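Probable secreted solute-binding lipoprotein (PDB 3I3V) probably binds a solute outside the cell and delivers it to a membrane transporter, as other extracellular solute-binding proteins do. Local coordinates at residues K75-T80 and R115-P120; R192-Y195 and D199-V202; L207-F212 and A384-A389; I288-S293 and R308-P313. One frame throughout, in Å; residues are numbered along the deposited sequence.

Contact 1: K75-T80 and R115-P120; sequences KTLAWT and RVRAFP
T80 and R117 come together where the short helical segment containing T80 meets the loop leading into strand 122-131, in the lobe of this periplasmic-binding-protein fold that carries the four-stranded sheet. The tight part is at T80, a buried residue whose side chain starts out toward the loop. Its OG1 lies 3.4 Å from R117 CG, the two side chains crossing at about a right angle. The methyl CG2 of T80, anti to the backbone N, rests over one face of the R115 guanidinium, 3.7 Å from R115 NE. That guanidinium is gripped by carboxylates beyond the contact, E113, D81 and D111. The L77 side is more open to solvent and buries less surface, though L77 CD1 still lies over the centre of the R117 guanidinium, 3.6 Å from R117 CZ. With R117 cut back to an alanine, L77 CD1 is likely to lose this flat platform and the water between the segments one of its donors. That water joins three groups: it donates to T76 O at 3.0 Å, shares a hydrogen bond with T80 OG1 at 2.6 Å, and sits in the plane of the R117 guanidinium, accepting from R117 NH1 at 2.8 Å.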
loop_
_atom_site.group_PDB
_atom_site.type_symbol
_atom_site.label_atom_id
_atom_site.label_comp_id
_atom_site.label_asym_id
_atom_site.label_seq_id
_atom_site.Cartn_x
_atom_site.Cartn_y
_atom_site.Cartn_z
ATOM N N LYS C 75 62.528 -2.050 -4.743
ATOM C CA LYS C 75 62.330 -0.671 -4.308
ATOM C C LYS C 75 60.923 -0.293 -3.838
ATOM O O LYS C 75 60.769 0.252 -2.747
ATOM C CB LYS C 75 62.783 0.293 -5.411
ATOM C CG LYS C 75 62.689 1.758 -5.022
ATOM C CD LYS C 75 63.589 2.649 -5.885
ATOM C CE LYS C 75 64.966 2.780 -5.293
ATOM N NZ LYS C 75 64.884 3.386 -3.938
ATOM N N THR C 76 59.900 -0.573 -4.644
ATOM C CA THR C 76 58.529 -0.220 -4.270
ATOM C C THR C 76 58.020 -1.098 -3.137
ATOM O O THR C 76 56.992 -0.820 -2.539
ATOM C CB THR C 76 57.544 -0.319 -5.485
ATOM O OG1 THR C 76 57.433 -1.677 -5.930
ATOM C CG2 THR C 76 58.039 0.551 -6.639
ATOM N N LEU C 77 58.765 -2.152 -2.838
ATOM C CA LEU C 77 58.416 -3.077 -1.773
ATOM C C LEU C 77 58.620 -2.383 -0.418
ATOM O O LEU C 77 58.092 -2.817 0.605
ATOM C CB LEU C 77 59.324 -4.300 -1.882
ATOM C CG LEU C 77 58.838 -5.743 -1.744
ATOM C CD1 LEU C 77 57.374 -5.882 -2.063
ATOM C CD2 LEU C 77 59.684 -6.600 -2.682
ATOM N N ALA C 78 59.380 -1.293 -0.431
ATOM C CA ALA C 78 59.690 -0.536 0.779
ATOM C C ALA C 78 58.851 0.723 0.970
ATOM O O ALA C 78 58.968 1.383 1.996
ATOM C CB ALA C 78 61.171 -0.149 0.783
ATOM N N TRP C 79 58.011 1.055 -0.002
ATOM C CA TRP C 79 57.191 2.263 0.085
ATOM C C TRP C 79 56.122 2.266 1.163
ATOM O O TRP C 79 55.904 3.280 1.813
ATOM C CB TRP C 79 56.511 2.548 -1.261
ATOM C CG TRP C 79 57.430 3.082 -2.319
ATOM C CD1 TRP C 79 58.751 3.418 -2.171
ATOM C CD2 TRP C 79 57.080 3.418 -3.668
ATOM N NE1 TRP C 79 59.236 3.948 -3.339
ATOM C CE2 TRP C 79 58.234 3.959 -4.275
ATOM C CE3 TRP C 79 55.903 3.313 -4.421
ATOM C CZ2 TRP C 79 58.245 4.398 -5.606
ATOM C CZ3 TRP C 79 55.917 3.751 -5.745
ATOM C CH2 TRP C 79 57.081 4.284 -6.321
ATOM N N THR C 80 55.446 1.139 1.338
ATOM C CA THR C 80 54.362 1.055 2.302
ATOM C C THR C 80 54.791 1.251 3.750
ATOM O O THR C 80 54.200 2.050 4.467
ATOM C CB THR C 80 53.611 -0.291 2.187
ATOM O OG1 THR C 80 53.201 -0.492 0.830
ATOM C CG2 THR C 80 52.370 -0.287 3.062
ATOM N N ARG C 115 48.395 -4.777 5.296
ATOM C CA ARG C 115 48.247 -3.549 4.524
ATOM C C ARG C 115 48.301 -3.887 3.039
ATOM O O ARG C 115 49.089 -4.735 2.621
ATOM C CB ARG C 115 49.368 -2.562 4.862
ATOM C CG ARG C 115 49.210 -1.865 6.209
ATOM C CD ARG C 115 50.356 -0.895 6.487
ATOM N NE ARG C 115 51.656 -1.568 6.489
ATOM C CZ ARG C 115 52.749 -1.065 7.050
ATOM N NH1 ARG C 115 52.701 0.113 7.660
ATOM N NH2 ARG C 115 53.885 -1.738 7.001
ATOM N N VAL C 116 47.452 -3.244 2.243
ATOM C CA VAL C 116 47.459 -3.482 0.805
ATOM C C VAL C 116 48.297 -2.385 0.158
ATOM O O VAL C 116 47.919 -1.214 0.166
ATOM C CB VAL C 116 46.043 -3.463 0.227
ATOM C CG1 VAL C 116 46.092 -3.778 -1.271
ATOM C CG2 VAL C 116 45.182 -4.490 0.957
ATOM N N ARG C 117 49.444 -2.771 -0.389
ATOM C CA ARG C 117 50.357 -1.816 -1.001
ATOM C C ARG C 117 49.729 -0.992 -2.116
ATOM O O ARG C 117 49.922 0.226 -2.184
ATOM C CB ARG C 117 51.580 -2.543 -1.546
ATOM C CG ARG C 117 52.233 -3.482 -0.558
ATOM C CD ARG C 117 53.315 -4.274 -1.251
ATOM N NE ARG C 117 53.749 -5.425 -0.471
ATOM C CZ ARG C 117 54.743 -5.410 0.410
ATOM N NH1 ARG C 117 55.420 -4.290 0.632
ATOM N NH2 ARG C 117 55.069 -6.524 1.057
ATOM N N ALA C 118 48.982 -1.656 -2.996
ATOM C CA ALA C 118 48.355 -0.960 -4.114
ATOM C C ALA C 118 47.130 -1.666 -4.670
ATOM O O ALA C 118 46.795 -2.767 -4.254
ATOM C CB ALA C 118 49.382 -0.769 -5.228
ATOM N N PHE C 119 46.450 -1.006 -5.601
ATOM C CA PHE C 119 45.292 -1.604 -6.252
ATOM C C PHE C 119 45.874 -2.482 -7.355
ATOM O O PHE C 119 46.564 -1.989 -8.246
ATOM C CB PHE C 119 44.392 -0.529 -6.886
ATOM C CG PHE C 119 43.531 0.228 -5.909
ATOM C CD1 PHE C 119 44.017 1.343 -5.247
ATOM C CD2 PHE C 119 42.209 -0.149 -5.694
ATOM C CE1 PHE C 119 43.201 2.077 -4.390
ATOM C CE2 PHE C 119 41.387 0.582 -4.836
ATOM C CZ PHE C 119 41.884 1.695 -4.186
ATOM N N PRO C 120 45.621 -3.794 -7.301
ATOM C CA PRO C 120 46.168 -4.659 -8.347
ATOM C C PRO C 120 45.523 -4.320 -9.691
ATOM O O PRO C 120 44.405 -3.805 -9.744
ATOM C CB PRO C 120 45.796 -6.062 -7.867
ATOM C CG PRO C 120 45.708 -5.903 -6.374
ATOM C CD PRO C 120 44.961 -4.595 -6.263
HETATM O O HOH W 1 55.327 -1.548 -0.119
#

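Contact 2: R192-Y195 and D199-V202; sequences RHVY and DFGV
The backbone folds back on itself just past helix 188-197, bringing the CA atoms of V194 and D199 to 5.0 Å, with a weak hydrogen bond of 3.4 Å from D199 N to V194 O. Side chains close the turn on both flanks of this link. On the exposed flank, H193 NE2 donates to D199 OD2 over 3.3 Å, with an N-H...O angle of 149°. The carboxylate uses its anti lone pair, its plane is turned 71° from the imidazole, and the oxygen stands somewhat out of the ring plane, so the bond is long and imperfectly aimed. H193 reaches it because its CG is anti to the backbone N (chi1 165°), which swings the ring toward the loop.

The other flank is apolar and mostly buried. V194 divides its two methyls: CG1 sits over one face of the F200 ring, a CH-pi contact 3.9 Å from the ring centroid, while CG2 meets V202 CG2 at 3.7 Å. F200 in turn points its edge at the face of Y195, a T-shaped pair with centroids 5.4 Å apart. V202, at the N-cap position of helix 203-217, ends the segment. Y195 packs on A179 and I182 of helix 172-182, and F200 on R387 and L390 of helix 383-392, placing the connection between these helices.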
loop_
_atom_site.group_PDB
_atom_site.type_symbol
_atom_site.label_atom_id
_atom_site.label_comp_id
_atom_site.label_asym_id
_atom_site.label_seq_id
_atom_site.Cartn_x
_atom_site.Cartn_y
_atom_site.Cartn_z
ATOM N N ARG C 192 58.348 -19.812 -1.830
ATOM C CA ARG C 192 58.564 -18.486 -1.258
ATOM C C ARG C 192 59.822 -18.509 -0.385
ATOM O O ARG C 192 60.680 -17.632 -0.488
ATOM C CB ARG C 192 57.364 -18.083 -0.395
ATOM C CG ARG C 192 56.834 -16.685 -0.654
ATOM C CD ARG C 192 55.806 -16.694 -1.774
ATOM N NE ARG C 192 54.547 -17.321 -1.376
ATOM C CZ ARG C 192 53.670 -16.777 -0.539
ATOM N NH1 ARG C 192 53.909 -15.586 -0.004
ATOM N NH2 ARG C 192 52.548 -17.423 -0.239
ATOM N N HIS C 193 59.915 -19.518 0.478
ATOM C CA HIS C 193 61.065 -19.672 1.366
ATOM C C HIS C 193 62.329 -20.026 0.580
ATOM O O HIS C 193 63.393 -19.449 0.814
ATOM C CB HIS C 193 60.794 -20.764 2.416
ATOM C CG HIS C 193 62.027 -21.237 3.128
ATOM N ND1 HIS C 193 62.818 -20.400 3.886
ATOM C CD2 HIS C 193 62.627 -22.451 3.162
ATOM C CE1 HIS C 193 63.851 -21.078 4.355
ATOM N NE2 HIS C 193 63.760 -22.324 3.929
ATOM N N VAL C 194 62.207 -20.974 -0.349
ATOM C CA VAL C 194 63.350 -21.394 -1.155
ATOM C C VAL C 194 64.013 -20.223 -1.878
ATOM O O VAL C 194 65.210 -20.001 -1.723
ATOM C CB VAL C 194 62.948 -22.468 -2.203
ATOM C CG1 VAL C 194 64.145 -22.851 -3.053
ATOM C CG2 VAL C 194 62.411 -23.692 -1.505
ATOM N N TYR C 195 63.242 -19.462 -2.651
ATOM C CA TYR C 195 63.808 -18.345 -3.402
ATOM C C TYR C 195 64.109 -17.084 -2.618
ATOM O O TYR C 195 64.762 -16.186 -3.137
ATOM C CB TYR C 195 62.921 -18.029 -4.609
ATOM C CG TYR C 195 63.086 -19.079 -5.664
ATOM C CD1 TYR C 195 64.163 -19.030 -6.550
ATOM C CD2 TYR C 195 62.265 -20.209 -5.683
ATOM C CE1 TYR C 195 64.426 -20.080 -7.416
ATOM C CE2 TYR C 195 62.524 -21.267 -6.543
ATOM C CZ TYR C 195 63.610 -21.194 -7.401
ATOM O OH TYR C 195 63.905 -22.249 -8.215
ATOM N N ASP C 199 67.687 -21.505 0.006
ATOM C CA ASP C 199 67.822 -22.810 0.642
ATOM C C ASP C 199 67.247 -23.914 -0.244
ATOM O O ASP C 199 66.079 -24.295 -0.124
ATOM C CB ASP C 199 67.113 -22.787 1.998
ATOM C CG ASP C 199 67.196 -24.111 2.729
ATOM O OD1 ASP C 199 68.234 -24.801 2.617
ATOM O OD2 ASP C 199 66.221 -24.450 3.433
ATOM N N PHE C 200 68.087 -24.433 -1.133
ATOM C CA PHE C 200 67.676 -25.478 -2.060
ATOM C C PHE C 200 67.869 -26.880 -1.483
ATOM O O PHE C 200 67.869 -27.872 -2.214
ATOM C CB PHE C 200 68.448 -25.312 -3.373
ATOM C CG PHE C 200 68.068 -24.075 -4.130
ATOM C CD1 PHE C 200 67.012 -24.095 -5.042
ATOM C CD2 PHE C 200 68.710 -22.867 -3.877
ATOM C CE1 PHE C 200 66.600 -22.933 -5.681
ATOM C CE2 PHE C 200 68.308 -21.703 -4.508
ATOM C CZ PHE C 200 67.247 -21.735 -5.414
ATOM N N GLY C 201 68.011 -26.953 -0.164
ATOM C CA GLY C 201 68.202 -28.229 0.495
ATOM C C GLY C 201 66.904 -28.859 0.962
ATOM O O GLY C 201 66.862 -30.066 1.195
ATOM N N VAL C 202 65.854 -28.055 1.120
ATOM C CA VAL C 202 64.560 -28.574 1.547
ATOM C C VAL C 202 64.174 -29.675 0.567
ATOM O O VAL C 202 64.368 -29.535 -0.639
ATOM C CB VAL C 202 63.482 -27.467 1.560
ATOM C CG1 VAL C 202 63.847 -26.416 2.599
ATOM C CG2 VAL C 202 63.366 -26.824 0.190
#

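Contact 3: L207-F212 and A384-A389; sequences LGIEYF and ARVRAA
Helix-to-helix packing brings I209 of helix 203-217 against V386 of helix 383-392, joining two parts of the chain far apart in sequence in the lobe of the larger mixed sheet. Their CA atoms are 7.4 Å apart, and both side chains leave their helices toward each other, meeting tip to tip. The touching atoms are I209 CG2 and V386 CG1, at 3.4 Å, tighter than the usual van der Waals distance between carbons. Each of these methyls lies anti to its own backbone N, the valine one with chi1 at 155°, which turns it toward I209.

The other branch of I209 adds a second touch. From CG1, which is anti to the carbonyl carbon, the chain runs on extended to CD1, and this end methyl meets R387 CB at 3.9 Å, the two side chains crossing at about a right angle. It also touches V386 CG1, again at 3.9 Å, so the valine methyl is in contact with both ends of the forked isoleucine. R387 contributes only the foot of its side chain here; the extended remainder leads away, and its guanidinium has a long, weak ion pair with E391.

I182 of helix 172-182 also packs on I209, and S376 of helix 363-377 on V386, bringing two more helices to the contact. No hydrogen bond crosses between the two segments: between them the grip is apolar and probably depends on how closely a few branched carbons fit.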
loop_
_atom_site.group_PDB
_atom_site.type_symbol
_atom_site.label_atom_id
_atom_site.label_comp_id
_atom_site.label_asym_id
_atom_site.label_seq_id
_atom_site.Cartn_x
_atom_site.Cartn_y
_atom_site.Cartn_z
ATOM N N LEU C 207 64.036 -32.707 -4.656
ATOM C CA LEU C 207 63.277 -33.546 -5.572
ATOM C C LEU C 207 63.147 -32.861 -6.934
ATOM O O LEU C 207 63.423 -33.469 -7.975
ATOM C CB LEU C 207 61.891 -33.839 -4.982
ATOM C CG LEU C 207 61.914 -34.824 -3.803
ATOM C CD1 LEU C 207 60.528 -34.945 -3.172
ATOM C CD2 LEU C 207 62.397 -36.184 -4.299
ATOM N N GLY C 208 62.742 -31.591 -6.913
ATOM C CA GLY C 208 62.575 -30.823 -8.137
ATOM C C GLY C 208 63.847 -30.732 -8.958
ATOM O O GLY C 208 63.806 -30.775 -10.191
ATOM N N ILE C 209 64.980 -30.605 -8.273
ATOM C CA ILE C 209 66.270 -30.519 -8.946
ATOM C C ILE C 209 66.593 -31.863 -9.593
ATOM O O ILE C 209 67.261 -31.907 -10.623
ATOM C CB ILE C 209 67.400 -30.119 -7.968
ATOM C CG1 ILE C 209 67.192 -28.677 -7.490
ATOM C CG2 ILE C 209 68.739 -30.264 -8.649
ATOM C CD1 ILE C 209 68.311 -28.137 -6.611
ATOM N N GLU C 210 66.116 -32.954 -8.988
ATOM C CA GLU C 210 66.344 -34.287 -9.550
ATOM C C GLU C 210 65.503 -34.365 -10.813
ATOM O O GLU C 210 65.993 -34.703 -11.890
ATOM C CB GLU C 210 65.870 -35.400 -8.604
ATOM C CG GLU C 210 66.650 -35.588 -7.314
ATOM C CD GLU C 210 66.109 -36.758 -6.481
ATOM O OE1 GLU C 210 66.573 -36.937 -5.333
ATOM O OE2 GLU C 210 65.224 -37.500 -6.979
ATOM N N TYR C 211 64.222 -34.046 -10.662
ATOM C CA TYR C 211 63.303 -34.082 -11.781
ATOM C C TYR C 211 63.902 -33.288 -12.934
ATOM O O TYR C 211 64.020 -33.791 -14.048
ATOM C CB TYR C 211 61.943 -33.515 -11.363
ATOM C CG TYR C 211 60.916 -33.529 -12.473
ATOM C CD1 TYR C 211 60.844 -34.606 -13.368
ATOM C CD2 TYR C 211 60.007 -32.474 -12.628
ATOM C CE1 TYR C 211 59.894 -34.629 -14.391
ATOM C CE2 TYR C 211 59.054 -32.489 -13.642
ATOM C CZ TYR C 211 59.004 -33.569 -14.520
ATOM O OH TYR C 211 58.073 -33.578 -15.529
ATOM N N PHE C 212 64.301 -32.053 -12.658
ATOM C CA PHE C 212 64.895 -31.212 -13.689
ATOM C C PHE C 212 66.083 -31.883 -14.359
ATOM O O PHE C 212 66.180 -31.905 -15.582
ATOM C CB PHE C 212 65.367 -29.885 -13.102
ATOM C CG PHE C 212 66.112 -29.032 -14.082
ATOM C CD1 PHE C 212 65.427 -28.251 -15.004
ATOM C CD2 PHE C 212 67.504 -29.044 -14.111
ATOM C CE1 PHE C 212 66.113 -27.490 -15.943
ATOM C CE2 PHE C 212 68.203 -28.289 -15.047
ATOM C CZ PHE C 212 67.505 -27.508 -15.968
ATOM N N ALA C 384 73.751 -32.297 -7.300
ATOM C CA ALA C 384 74.508 -31.745 -6.189
ATOM C C ALA C 384 75.180 -30.455 -6.622
ATOM O O ALA C 384 75.284 -29.507 -5.845
ATOM C CB ALA C 384 75.560 -32.749 -5.724
ATOM N N ARG C 385 75.650 -30.427 -7.864
ATOM C CA ARG C 385 76.306 -29.244 -8.384
ATOM C C ARG C 385 75.276 -28.174 -8.734
ATOM O O ARG C 385 75.538 -26.975 -8.581
ATOM C CB ARG C 385 77.155 -29.603 -9.602
ATOM C CG ARG C 385 78.436 -30.354 -9.257
ATOM C CD ARG C 385 79.206 -30.698 -10.520
ATOM N NE ARG C 385 79.428 -29.512 -11.340
ATOM C CZ ARG C 385 79.854 -29.539 -12.599
ATOM N NH1 ARG C 385 80.107 -30.702 -13.191
ATOM N NH2 ARG C 385 80.029 -28.401 -13.267
ATOM N N VAL C 386 74.104 -28.609 -9.196
ATOM C CA VAL C 386 73.027 -27.680 -9.527
ATOM C C VAL C 386 72.670 -26.938 -8.242
ATOM O O VAL C 386 72.653 -25.708 -8.199
ATOM C CB VAL C 386 71.783 -28.440 -10.061
ATOM C CG1 VAL C 386 70.512 -27.625 -9.821
ATOM C CG2 VAL C 386 71.953 -28.714 -11.551
ATOM N N ARG C 387 72.412 -27.710 -7.195
ATOM C CA ARG C 387 72.067 -27.169 -5.892
ATOM C C ARG C 387 73.145 -26.243 -5.332
ATOM O O ARG C 387 72.833 -25.209 -4.742
ATOM C CB ARG C 387 71.812 -28.312 -4.919
ATOM C CG ARG C 387 71.384 -27.881 -3.536
ATOM C CD ARG C 387 70.875 -29.091 -2.771
ATOM N NE ARG C 387 70.774 -28.869 -1.331
ATOM C CZ ARG C 387 71.791 -28.493 -0.562
ATOM N NH1 ARG C 387 72.986 -28.287 -1.101
ATOM N NH2 ARG C 387 71.621 -28.354 0.749
ATOM N N ALA C 388 74.410 -26.605 -5.517
ATOM C CA ALA C 388 75.508 -25.782 -5.019
ATOM C C ALA C 388 75.607 -24.464 -5.800
ATOM O O ALA C 388 75.824 -23.390 -5.223
ATOM C CB ALA C 388 76.835 -26.559 -5.109
ATOM N N ALA C 389 75.438 -24.548 -7.115
ATOM C CA ALA C 389 75.506 -23.362 -7.958
ATOM C C ALA C 389 74.352 -22.408 -7.637
ATOM O O ALA C 389 74.533 -21.195 -7.580
ATOM C CB ALA C 389 75.466 -23.767 -9.431
#

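Contact 4: I288-S293 and R308-P313; sequences IGFWIS and RFMYRP
F290 presents the far end of its ring to M310, a selenomethionine, and the two side chains cross at about a right angle. F290 CZ is the atom that touches, 3.6 Å from M310 CG and 3.7 Å from M310 CB, so the ring meets the base of the methionine side chain. M310 itself bends at its second torsion (chi2 -65°), which leads the selenium off to the side. The selenium still makes a Met-aromatic contact, but a distant and oblique one: SE is 5.5 Å from the F290 ring centroid and 70° off the ring normal.

Here strand 289-292, an outermost strand of the four-stranded sheet, packs against the end of helix 300-310, the helix that follows it after a short helical connection. F290 packs on L307 of the same helix as well as on M310, and I292 further along the strand also packs on that helix. V67 and M69 of the adjacent strand 67-70 touch F290 too. Replacing F290 by a serine is likely to open a gap beside M310 and deprive its CB and CG of the ring they rest on.

The third participant, Y311, lies just past the helix. Its ring comes near F290 more loosely, with Y311 CE2 at 4.5 Å from F290 CD2. The polar end of Y311 is held elsewhere, its hydroxyl hydrogen-bonded to P120 O, while Y121 meets the F290 ring edge-to-face.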
loop_
_atom_site.group_PDB
_atom_site.type_symbol
_atom_site.label_atom_id
_atom_site.label_comp_id
_atom_site.label_asym_id
_atom_site.label_seq_id
_atom_site.Cartn_x
_atom_site.Cartn_y
_atom_site.Cartn_z
ATOM N N ILE C 288 52.411 -3.843 -12.928
ATOM C CA ILE C 288 51.818 -2.527 -12.690
ATOM C C ILE C 288 50.513 -2.469 -11.875
ATOM O O ILE C 288 49.509 -3.085 -12.221
ATOM C CB ILE C 288 51.622 -1.786 -14.019
ATOM C CG1 ILE C 288 52.995 -1.511 -14.640
ATOM C CG2 ILE C 288 50.853 -0.485 -13.794
ATOM C CD1 ILE C 288 52.955 -0.658 -15.887
ATOM N N GLY C 289 50.563 -1.728 -10.770
ATOM C CA GLY C 289 49.408 -1.555 -9.908
ATOM C C GLY C 289 49.238 -0.073 -9.618
ATOM O O GLY C 289 50.140 0.713 -9.928
ATOM N N PHE C 290 48.097 0.310 -9.034
ATOM C CA PHE C 290 47.806 1.711 -8.704
ATOM C C PHE C 290 48.171 2.049 -7.250
ATOM O O PHE C 290 47.626 1.459 -6.316
ATOM C CB PHE C 290 46.305 2.010 -8.912
ATOM C CG PHE C 290 45.858 1.976 -10.358
ATOM C CD1 PHE C 290 46.105 3.050 -11.209
ATOM C CD2 PHE C 290 45.167 0.870 -10.862
ATOM C CE1 PHE C 290 45.667 3.029 -12.546
ATOM C CE2 PHE C 290 44.732 0.846 -12.191
ATOM C CZ PHE C 290 44.983 1.931 -13.032
ATOM N N TRP C 291 49.077 3.006 -7.057
ATOM C CA TRP C 291 49.472 3.400 -5.709
ATOM C C TRP C 291 48.959 4.809 -5.430
ATOM O O TRP C 291 48.867 5.631 -6.346
ATOM C CB TRP C 291 50.999 3.386 -5.554
ATOM C CG TRP C 291 51.656 2.085 -5.899
ATOM C CD1 TRP C 291 51.651 1.458 -7.114
ATOM C CD2 TRP C 291 52.473 1.279 -5.036
ATOM N NE1 TRP C 291 52.418 0.319 -7.063
ATOM C CE2 TRP C 291 52.936 0.185 -5.803
ATOM C CE3 TRP C 291 52.862 1.378 -3.692
ATOM C CZ2 TRP C 291 53.769 -0.803 -5.270
ATOM C CZ3 TRP C 291 53.689 0.398 -3.164
ATOM C CH2 TRP C 291 54.136 -0.678 -3.951
ATOM N N ILE C 292 48.621 5.092 -4.173
ATOM C CA ILE C 292 48.143 6.428 -3.831
ATOM C C ILE C 292 49.131 7.126 -2.904
ATOM O O ILE C 292 49.520 6.585 -1.878
ATOM C CB ILE C 292 46.761 6.388 -3.151
ATOM C CG1 ILE C 292 45.739 5.756 -4.099
ATOM C CG2 ILE C 292 46.327 7.810 -2.771
ATOM C CD1 ILE C 292 44.314 5.833 -3.598
ATOM N N SER C 293 49.531 8.337 -3.271
ATOM C CA SER C 293 50.484 9.086 -2.464
ATOM C C SER C 293 49.776 9.960 -1.446
ATOM O O SER C 293 48.558 10.133 -1.505
ATOM C CB SER C 293 51.329 9.982 -3.351
ATOM O OG SER C 293 50.514 11.002 -3.899
ATOM N N ARG C 308 37.704 4.102 -9.861
ATOM C CA ARG C 308 36.439 3.418 -10.124
ATOM C C ARG C 308 36.350 3.171 -11.627
ATOM O O ARG C 308 35.835 2.141 -12.066
ATOM C CB ARG C 308 35.237 4.256 -9.681
ATOM C CG ARG C 308 35.269 4.721 -8.244
ATOM C CD ARG C 308 33.874 5.115 -7.798
ATOM N NE ARG C 308 33.129 3.930 -7.405
ATOM C CZ ARG C 308 32.850 3.624 -6.145
ATOM N NH1 ARG C 308 33.245 4.432 -5.178
ATOM N NH2 ARG C 308 32.208 2.502 -5.854
ATOM N N PHE C 309 36.865 4.126 -12.401
ATOM C CA PHE C 309 36.878 4.052 -13.864
ATOM C C PHE C 309 37.750 2.874 -14.317
ATOM O O PHE C 309 37.256 1.919 -14.917
ATOM C CB PHE C 309 37.416 5.371 -14.436
ATOM C CG PHE C 309 37.557 5.383 -15.935
ATOM C CD1 PHE C 309 36.444 5.495 -16.757
ATOM C CD2 PHE C 309 38.812 5.284 -16.527
ATOM C CE1 PHE C 309 36.584 5.508 -18.141
ATOM C CE2 PHE C 309 38.961 5.295 -17.916
ATOM C CZ PHE C 309 37.849 5.407 -18.719
HETATM N N MSE C 310 39.044 2.941 -14.013
HETATM C CA MSE C 310 39.992 1.890 -14.377
HETATM C C MSE C 310 39.526 0.487 -13.965
HETATM O O MSE C 310 39.828 -0.494 -14.643
HETATM C CB MSE C 310 41.354 2.189 -13.747
HETATM C CG MSE C 310 42.022 3.438 -14.284
HETATM SE SE MSE C 310 42.477 3.254 -16.149
HETATM C CE MSE C 310 42.762 5.094 -16.525
ATOM N N TYR C 311 38.799 0.398 -12.850
ATOM C CA TYR C 311 38.275 -0.874 -12.348
ATOM C C TYR C 311 36.920 -1.249 -12.960
ATOM O O TYR C 311 36.384 -2.321 -12.682
ATOM C CB TYR C 311 38.134 -0.843 -10.819
ATOM C CG TYR C 311 39.305 -1.447 -10.070
ATOM C CD1 TYR C 311 39.097 -2.277 -8.971
ATOM C CD2 TYR C 311 40.618 -1.205 -10.471
ATOM C CE1 TYR C 311 40.159 -2.854 -8.295
ATOM C CE2 TYR C 311 41.691 -1.779 -9.795
ATOM C CZ TYR C 311 41.455 -2.603 -8.711
ATOM O OH TYR C 311 42.511 -3.185 -8.041
ATOM N N ARG C 312 36.364 -0.379 -13.796
ATOM C CA ARG C 312 35.071 -0.674 -14.417
ATOM C C ARG C 312 35.241 -1.796 -15.445
ATOM O O ARG C 312 36.172 -1.773 -16.253
ATOM C CB ARG C 312 34.505 0.584 -15.094
ATOM C CG ARG C 312 32.979 0.673 -15.061
ATOM C CD ARG C 312 32.514 2.086 -15.378
ATOM N NE ARG C 312 32.765 2.420 -16.770
ATOM C CZ ARG C 312 32.955 3.652 -17.216
ATOM N NH1 ARG C 312 32.930 4.675 -16.361
ATOM N NH2 ARG C 312 33.162 3.863 -18.514
ATOM N N PRO C 313 34.333 -2.784 -15.438
ATOM C CA PRO C 313 34.401 -3.908 -16.371
ATOM C C PRO C 313 34.686 -3.598 -17.837
ATOM O O PRO C 313 35.486 -4.289 -18.465
ATOM C CB PRO C 313 33.060 -4.593 -16.166
ATOM C CG PRO C 313 32.843 -4.405 -14.696
ATOM C CD PRO C 313 33.179 -2.936 -14.536
#

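In the fold
The four contacts fall into two pairs, one in each lobe. Contacts 1 and 4 share the lobe of the four-stranded sheet, their centres 13 Å apart, and are tied by backbone: F119 N reaches F290 O at 2.8 Å. Contacts 2 and 3 have centres 12 Å apart in the other lobe, where helix 203-217 follows directly from the turn of contact 2 and helix 383-392 packs on both. Within each pair one member is buried and apolar, contact 4 between sheet and helix and contact 3 between two helices. The other is only partly buried and mixes in polar chemistry: a bridging water and guanidinium faces in contact 1, a histidine-carboxylate bond in contact 2.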